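Local coordinates for protein 6-phosphogluconate dehydrogenase NAD-binding (Dyadobacter fermentans, PDB 4GBJ) that probably works as an NAD- or NADP-dependent oxidoreductase of the 6-phosphogluconate and 3-hydroxyisobutyrate dehydrogenase type, at residues A73-L78 against S97-E102. Numbering follows the deposited sequence.
Sequences AAVEEL and STISPE
Val75 meets Ser97 and Ile99 where two successive beta-alpha units of the Rossmann-type domain come together, a compact example of how a single apolar branch can join a helix to the loop of the next unit. Helix 72-78 follows strand 64-67, and residues 97-100 lead from the neighbouring parallel strand 92-95 into helix 101-113. All three touching side chains are buried.

The packing is by van der Waals contact, and one methyl group carries it. CG1 of Val75 stands anti to the backbone N (chi1 180°), which leaves CG2 beside that nitrogen and directed at the loop. There CG2 lies 3.5 Å from Ser97 OG and 3.9 Å from Ser97 CB, so the serine presents both its hydroxyl and its methylene carbon to the methyl. Two residues further along the loop, Ile99 brings up its gamma methyl, with CG2 4.3 Å from Val75 CG2, a looser apolar approach. Leu69 and Leu107 also touch Val75 and continue the apolar surroundings.

Hydrogen bonds tie the loop to the residues just before and at the start of helix 72-78 and cap the helix that follows it. Ser97 OG is hydrogen-bonded to Leu69 N, a bond that satisfies the buried hydroxyl while Val75 CG2 packs against it. Ser100 N is hydrogen-bonded to Asp72 OD2, a second tie between the two units. Beyond Ile99, whose side chain lies about 8 Å from that of the predicted active-site Lys174, helix 101-113 starts with Ser100 as its N-cap: OG accepts a weak, bent bond from Glu102 N at 3.0 Å, with an angle of 127° at the hydrogen.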
loop_
_atom_site.group_PDB
_atom_site.type_symbol
_atom_site.label_atom_id
_atom_site.label_comp_id
_atom_site.label_asym_id
_atom_site.label_seq_id
_atom_site.Cartn_x
_atom_site.Cartn_y
_atom_site.Cartn_z
ATOM N N ALA B 73 -15.005 3.596 -25.065
ATOM C CA ALA B 73 -15.654 3.446 -26.362
ATOM C C ALA B 73 -17.032 2.782 -26.231
ATOM O O ALA B 73 -17.939 3.164 -26.953
ATOM C CB ALA B 73 -14.782 2.668 -27.338
ATOM N N ALA B 74 -17.198 1.793 -25.337
ATOM C CA ALA B 74 -18.494 1.154 -25.142
ATOM C C ALA B 74 -19.551 2.180 -24.628
ATOM O O ALA B 74 -20.691 2.158 -25.078
ATOM C CB ALA B 74 -18.383 -0.010 -24.173
ATOM N N VAL B 75 -19.153 3.118 -23.760
ATOM C CA VAL B 75 -20.106 4.105 -23.202
ATOM C C VAL B 75 -20.473 5.123 -24.268
ATOM O O VAL B 75 -21.651 5.486 -24.420
ATOM C CB VAL B 75 -19.561 4.773 -21.915
ATOM C CG1 VAL B 75 -20.557 5.786 -21.371
ATOM C CG2 VAL B 75 -19.251 3.722 -20.848
ATOM N N GLU B 76 -19.483 5.590 -25.018
ATOM C CA GLU B 76 -19.731 6.571 -26.084
ATOM C C GLU B 76 -20.588 5.997 -27.212
ATOM O O GLU B 76 -21.413 6.716 -27.758
ATOM C CB GLU B 76 -18.424 7.074 -26.667
ATOM C CG GLU B 76 -17.644 7.950 -25.706
ATOM C CD GLU B 76 -16.242 8.269 -26.208
ATOM O OE1 GLU B 76 -16.009 8.158 -27.434
ATOM O OE2 GLU B 76 -15.369 8.605 -25.379
ATOM N N GLU B 77 -20.381 4.708 -27.563
ATOM C CA GLU B 77 -21.144 4.033 -28.641
ATOM C C GLU B 77 -22.608 3.917 -28.246
ATOM O O GLU B 77 -23.501 4.026 -29.075
ATOM C CB GLU B 77 -20.550 2.630 -28.917
ATOM C CG GLU B 77 -21.442 1.615 -29.643
ATOM C CD GLU B 77 -20.811 0.242 -29.807
ATOM O OE1 GLU B 77 -19.929 -0.117 -28.992
ATOM O OE2 GLU B 77 -21.235 -0.497 -30.725
ATOM N N LEU B 78 -22.852 3.629 -26.982
ATOM C CA LEU B 78 -24.202 3.451 -26.508
ATOM C C LEU B 78 -24.895 4.779 -26.251
ATOM O O LEU B 78 -26.042 4.942 -26.629
ATOM C CB LEU B 78 -24.161 2.632 -25.224
ATOM C CG LEU B 78 -25.501 2.161 -24.721
ATOM C CD1 LEU B 78 -26.214 1.348 -25.795
ATOM C CD2 LEU B 78 -25.337 1.367 -23.452
ATOM N N SER B 97 -19.201 2.857 -15.217
ATOM C CA SER B 97 -18.027 2.286 -15.854
ATOM C C SER B 97 -16.726 2.977 -15.394
ATOM O O SER B 97 -16.729 4.173 -15.102
ATOM C CB SER B 97 -18.139 2.450 -17.363
ATOM O OG SER B 97 -19.319 1.853 -17.865
ATOM N N THR B 98 -15.620 2.251 -15.414
ATOM C CA THR B 98 -14.304 2.840 -15.146
ATOM C C THR B 98 -13.816 3.490 -16.431
ATOM O O THR B 98 -13.302 2.836 -17.339
ATOM C CB THR B 98 -13.320 1.822 -14.652
ATOM O OG1 THR B 98 -13.877 1.181 -13.515
ATOM C CG2 THR B 98 -11.986 2.442 -14.321
ATOM N N ILE B 99 -13.961 4.770 -16.498
ATOM C CA ILE B 99 -13.590 5.522 -17.683
ATOM C C ILE B 99 -12.903 6.800 -17.290
ATOM O O ILE B 99 -12.817 7.164 -16.122
ATOM C CB ILE B 99 -14.834 5.812 -18.577
ATOM C CG1 ILE B 99 -15.809 6.721 -17.902
ATOM C CG2 ILE B 99 -15.457 4.516 -19.065
ATOM C CD1 ILE B 99 -17.014 7.086 -18.792
ATOM N N SER B 100 -12.396 7.451 -18.291
ATOM C CA SER B 100 -11.688 8.692 -18.160
ATOM C C SER B 100 -12.588 9.826 -17.658
ATOM O O SER B 100 -13.675 10.011 -18.200
ATOM C CB SER B 100 -11.137 9.095 -19.544
ATOM O OG SER B 100 -10.708 10.442 -19.582
ATOM N N PRO B 101 -12.056 10.701 -16.787
ATOM C CA PRO B 101 -12.773 11.949 -16.443
ATOM C C PRO B 101 -13.185 12.752 -17.671
ATOM O O PRO B 101 -14.264 13.326 -17.713
ATOM C CB PRO B 101 -11.716 12.745 -15.657
ATOM C CG PRO B 101 -10.828 11.760 -15.125
ATOM C CD PRO B 101 -10.797 10.588 -16.034
ATOM N N GLU B 102 -12.299 12.806 -18.673
ATOM C CA GLU B 102 -12.599 13.517 -19.914
ATOM C C GLU B 102 -13.798 12.914 -20.641
ATOM O O GLU B 102 -14.618 13.672 -21.172
ATOM C CB GLU B 102 -11.391 13.485 -20.827
ATOM C CG GLU B 102 -11.588 14.108 -22.208
ATOM C CD GLU B 102 -10.340 13.926 -23.046
ATOM O OE1 GLU B 102 -10.181 12.827 -23.625
ATOM O OE2 GLU B 102 -9.471 14.830 -23.030
#